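Local atomic coordinates of 3' terminal uridylyl transferase (Trypanosoma brucei, PDB entry 5HZD), a protein that adds uridines from UTP to the 3'-hydroxyl ends of mitochondrial guide RNAs, ribosomal RNAs and some mRNAs, and takes part in RNA editing. Residues A[196-207]-A[236-247]. Residues are numbered along the deposited sequence; the frame is centred on the assembly and turned at random.
Sequences ARSIRFILNGPA and TSDMMSATLEST
Phe201 and Met240 run alongside each other in the same direction, the methionine bringing its CE methyl to 3.8 Å from Phe201 CD1, while Met240 O meets the rim of the ring almost in plane. The Met240 chain is extended as far as SD and then bends (chi3 85°), which turns the methyl to the phenylalanine. Further along this face Ile199 and Leu244 meet at about a right angle, Ile199 CG1 4.1 Å from Leu244 CD2, with Ala242 CB beside them. Helices 209-223 and 247-254 cover this apolar side, Val219 on Phe201 and Ala253 on both Ile199 and Leu244. The pairing illustrates how alternation in antiparallel strands sorts side chains: 198-203 and 239-244 are the first and third strands, and the two inner ones, of a four-stranded antiparallel sheet with helices packed on one face, a beta-alpha-beta-beta-alpha-beta arrangement of the ferredoxin-like kind found in RNA-recognition motifs. Polar groups dominate the other face. Thr243 OG1 donates to Ser198 OG (2.9 Å), itself bonded to Val194 O. Arg200 bends at chi2 and chi3 across Met239, its CD 3.4 Å from SD; NH1 makes a weak bond to that sulfur, and NH2 reaches Ala272 O. Ile202 CD1 packs against Met239 CG at 3.5 Å. Where strand 239-244 ends and strand 198-203 begins, Arg197, extended from CG to NE, runs alongside the backbone carbonyls of Leu244 to Ser246, and NH1 gives Leu244 O a 2.9 Å bond lying in the guanidinium plane; Gln229 OE1 also binds NH1. At the opposite end, Ala207 N donates to Ser237 O (2.8 Å).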
loop_
_atom_site.group_PDB
_atom_site.type_symbol
_atom_site.label_atom_id
_atom_site.label_comp_id
_atom_site.label_asym_id
_atom_site.label_seq_id
_atom_site.Cartn_x
_atom_site.Cartn_y
_atom_site.Cartn_z
ATOM N N ALA A 196 -26.928 11.040 0.128
ATOM C CA ALA A 196 -25.760 10.382 0.704
ATOM C C ALA A 196 -25.501 10.784 2.159
ATOM O O ALA A 196 -24.870 10.035 2.914
ATOM C CB ALA A 196 -24.538 10.662 -0.146
ATOM N N ARG A 197 -25.974 11.960 2.566
ATOM C CA ARG A 197 -25.815 12.365 3.958
ATOM C C ARG A 197 -27.117 12.246 4.731
ATOM O O ARG A 197 -27.284 12.880 5.773
ATOM C CB ARG A 197 -25.205 13.766 4.096
ATOM C CG ARG A 197 -25.894 14.853 3.298
ATOM C CD ARG A 197 -24.996 16.090 3.211
ATOM N NE ARG A 197 -25.544 17.077 2.286
ATOM C CZ ARG A 197 -26.456 17.985 2.620
ATOM N NH1 ARG A 197 -26.920 18.038 3.861
ATOM N NH2 ARG A 197 -26.901 18.845 1.716
ATOM N N SER A 198 -28.006 11.393 4.241
ATOM C CA SER A 198 -29.248 11.085 4.954
ATOM C C SER A 198 -29.298 9.639 5.422
ATOM O O SER A 198 -28.752 8.740 4.773
ATOM C CB SER A 198 -30.454 11.343 4.067
ATOM O OG SER A 198 -30.451 12.704 3.626
ATOM N N ILE A 199 -29.972 9.422 6.544
ATOM C CA ILE A 199 -30.111 8.079 7.111
ATOM C C ILE A 199 -31.558 7.842 7.520
ATOM O O ILE A 199 -32.363 8.772 7.593
ATOM C CB ILE A 199 -29.209 7.888 8.353
ATOM C CG1 ILE A 199 -29.582 8.915 9.425
ATOM C CG2 ILE A 199 -27.723 8.003 7.972
ATOM C CD1 ILE A 199 -28.719 8.842 10.671
ATOM N N ARG A 200 -31.890 6.592 7.811
ATOM C CA ARG A 200 -33.229 6.229 8.186
ATOM C C ARG A 200 -33.173 5.319 9.396
ATOM O O ARG A 200 -32.451 4.326 9.383
ATOM C CB ARG A 200 -33.845 5.426 7.059
ATOM C CG ARG A 200 -35.319 5.564 6.967
ATOM C CD ARG A 200 -35.702 6.265 5.669
ATOM N NE ARG A 200 -35.028 5.677 4.516
ATOM C CZ ARG A 200 -35.296 4.473 4.021
ATOM N NH1 ARG A 200 -36.225 3.706 4.580
ATOM N NH2 ARG A 200 -34.627 4.032 2.964
ATOM N N PHE A 201 -33.953 5.640 10.417
ATOM C CA PHE A 201 -34.117 4.708 11.516
ATOM C C PHE A 201 -35.443 3.972 11.351
ATOM O O PHE A 201 -36.490 4.611 11.306
ATOM C CB PHE A 201 -34.137 5.484 12.828
ATOM C CG PHE A 201 -32.847 6.184 13.140
ATOM C CD1 PHE A 201 -32.585 7.457 12.634
ATOM C CD2 PHE A 201 -31.904 5.583 13.976
ATOM C CE1 PHE A 201 -31.387 8.093 12.928
ATOM C CE2 PHE A 201 -30.717 6.222 14.287
ATOM C CZ PHE A 201 -30.451 7.480 13.759
ATOM N N ILE A 202 -35.426 2.633 11.297
ATOM C CA ILE A 202 -36.666 1.862 11.315
ATOM C C ILE A 202 -36.887 1.354 12.731
ATOM O O ILE A 202 -35.991 0.719 13.299
ATOM C CB ILE A 202 -36.585 0.640 10.374
ATOM C CG1 ILE A 202 -36.271 1.105 8.950
ATOM C CG2 ILE A 202 -37.849 -0.183 10.437
ATOM C CD1 ILE A 202 -37.178 2.151 8.470
ATOM N N LEU A 203 -38.053 1.641 13.288
ATOM C CA LEU A 203 -38.369 1.224 14.651
ATOM C C LEU A 203 -39.218 -0.026 14.638
ATOM O O LEU A 203 -39.988 -0.255 13.697
ATOM C CB LEU A 203 -39.135 2.340 15.386
ATOM C CG LEU A 203 -38.321 3.567 15.815
ATOM C CD1 LEU A 203 -37.838 4.415 14.621
ATOM C CD2 LEU A 203 -39.161 4.399 16.774
ATOM N N ASN A 204 -39.132 -0.822 15.704
ATOM C CA ASN A 204 -39.931 -2.044 15.778
ATOM C C ASN A 204 -41.378 -1.874 16.253
ATOM O O ASN A 204 -42.111 -2.848 16.443
ATOM C CB ASN A 204 -39.184 -3.118 16.595
ATOM C CG ASN A 204 -39.106 -2.763 18.053
ATOM O OD1 ASN A 204 -39.375 -1.620 18.428
ATOM N ND2 ASN A 204 -38.740 -3.724 18.888
ATOM N N GLY A 205 -41.805 -0.626 16.450
ATOM C CA GLY A 205 -43.172 -0.320 16.804
ATOM C C GLY A 205 -43.303 1.182 16.703
ATOM O O GLY A 205 -42.337 1.854 16.381
ATOM N N PRO A 206 -44.494 1.703 16.967
ATOM C CA PRO A 206 -44.722 3.149 16.877
ATOM C C PRO A 206 -44.116 3.873 18.082
ATOM O O PRO A 206 -44.215 3.375 19.211
ATOM C CB PRO A 206 -46.250 3.254 16.886
ATOM C CG PRO A 206 -46.716 2.021 17.576
ATOM C CD PRO A 206 -45.727 0.950 17.221
ATOM N N ALA A 207 -43.500 5.026 17.828
ATOM C CA ALA A 207 -42.900 5.845 18.871
ATOM C C ALA A 207 -43.929 6.820 19.421
ATOM O O ALA A 207 -44.671 7.435 18.657
ATOM C CB ALA A 207 -41.717 6.630 18.289
ATOM N N THR A 236 -46.896 6.642 10.483
ATOM C CA THR A 236 -47.106 5.647 11.534
ATOM C C THR A 236 -46.108 5.764 12.702
ATOM O O THR A 236 -46.149 4.952 13.639
ATOM C CB THR A 236 -47.041 4.219 10.961
ATOM O OG1 THR A 236 -45.995 4.139 9.989
ATOM C CG2 THR A 236 -48.355 3.858 10.295
ATOM N N SER A 237 -45.244 6.778 12.644
ATOM C CA SER A 237 -44.268 7.046 13.702
ATOM C C SER A 237 -43.342 5.872 13.964
ATOM O O SER A 237 -42.930 5.652 15.115
ATOM C CB SER A 237 -44.966 7.431 15.009
ATOM O OG SER A 237 -45.615 8.687 14.898
ATOM N N ASP A 238 -43.014 5.114 12.924
ATOM C CA ASP A 238 -42.093 3.983 13.086
ATOM C C ASP A 238 -40.901 4.040 12.155
ATOM O O ASP A 238 -40.140 3.079 12.016
ATOM C CB ASP A 238 -42.820 2.619 13.011
ATOM C CG ASP A 238 -43.664 2.463 11.750
ATOM O OD1 ASP A 238 -43.536 3.295 10.820
ATOM O OD2 ASP A 238 -44.450 1.491 11.695
ATOM N N MET A 239 -40.708 5.199 11.534
ATOM C CA MET A 239 -39.511 5.451 10.788
ATOM C C MET A 239 -39.176 6.923 10.903
ATOM O O MET A 239 -40.032 7.777 10.698
ATOM C CB MET A 239 -39.678 5.064 9.318
ATOM C CG MET A 239 -38.459 5.410 8.511
ATOM S SD MET A 239 -38.703 5.042 6.771
ATOM C CE MET A 239 -40.112 6.086 6.409
ATOM N N MET A 240 -37.935 7.216 11.252
ATOM C CA MET A 240 -37.464 8.596 11.293
ATOM C C MET A 240 -36.328 8.739 10.307
ATOM O O MET A 240 -35.380 7.965 10.302
ATOM C CB MET A 240 -36.960 9.000 12.682
ATOM C CG MET A 240 -36.688 10.523 12.796
ATOM S SD MET A 240 -35.829 11.004 14.311
ATOM C CE MET A 240 -34.114 10.732 13.838
ATOM N N SER A 241 -36.402 9.754 9.460
ATOM C CA SER A 241 -35.301 10.037 8.551
ATOM C C SER A 241 -34.592 11.302 9.012
ATOM O O SER A 241 -35.202 12.158 9.650
ATOM C CB SER A 241 -35.818 10.252 7.132
ATOM O OG SER A 241 -36.593 9.153 6.696
ATOM N N ALA A 242 -33.313 11.416 8.691
ATOM C CA ALA A 242 -32.551 12.587 9.090
ATOM C C ALA A 242 -31.539 12.906 8.013
ATOM O O ALA A 242 -30.845 12.008 7.499
ATOM C CB ALA A 242 -31.836 12.337 10.410
ATOM N N THR A 243 -31.454 14.187 7.675
ATOM C CA THR A 243 -30.403 14.685 6.805
ATOM C C THR A 243 -29.399 15.443 7.651
ATOM O O THR A 243 -29.756 16.354 8.399
ATOM C CB THR A 243 -30.969 15.610 5.728
ATOM O OG1 THR A 243 -31.850 14.854 4.895
ATOM C CG2 THR A 243 -29.841 16.178 4.865
ATOM N N LEU A 244 -28.140 15.066 7.532
ATOM C CA LEU A 244 -27.092 15.635 8.354
ATOM C C LEU A 244 -26.286 16.581 7.482
ATOM O O LEU A 244 -26.438 16.567 6.268
ATOM C CB LEU A 244 -26.193 14.522 8.914
ATOM C CG LEU A 244 -26.857 13.574 9.929
ATOM C CD1 LEU A 244 -27.668 14.352 10.968
ATOM C CD2 LEU A 244 -27.725 12.522 9.262
ATOM N N GLU A 245 -25.420 17.377 8.099
ATOM C CA GLU A 245 -24.705 18.436 7.364
ATOM C C GLU A 245 -23.632 17.886 6.424
ATOM O O GLU A 245 -23.197 18.576 5.485
ATOM C CB GLU A 245 -24.086 19.435 8.344
ATOM C CG GLU A 245 -22.943 18.876 9.168
ATOM C CD GLU A 245 -22.441 19.857 10.216
ATOM O OE1 GLU A 245 -21.764 19.415 11.173
ATOM O OE2 GLU A 245 -22.725 21.069 10.082
ATOM N N SER A 246 -23.207 16.650 6.670
ATOM C CA SER A 246 -22.139 16.043 5.881
ATOM C C SER A 246 -22.286 14.531 5.932
ATOM O O SER A 246 -23.034 14.004 6.746
ATOM C CB SER A 246 -20.777 16.437 6.438
ATOM O OG SER A 246 -20.527 15.789 7.671
ATOM N N THR A 247 -21.574 13.838 5.051
ATOM C CA THR A 247 -21.559 12.374 5.091
ATOM C C THR A 247 -20.914 11.853 6.361
ATOM O O THR A 247 -21.270 10.787 6.847
ATOM C CB THR A 247 -20.812 11.794 3.869
ATOM O OG1 THR A 247 -19.563 12.479 3.716
ATOM C CG2 THR A 247 -21.639 11.979 2.601
#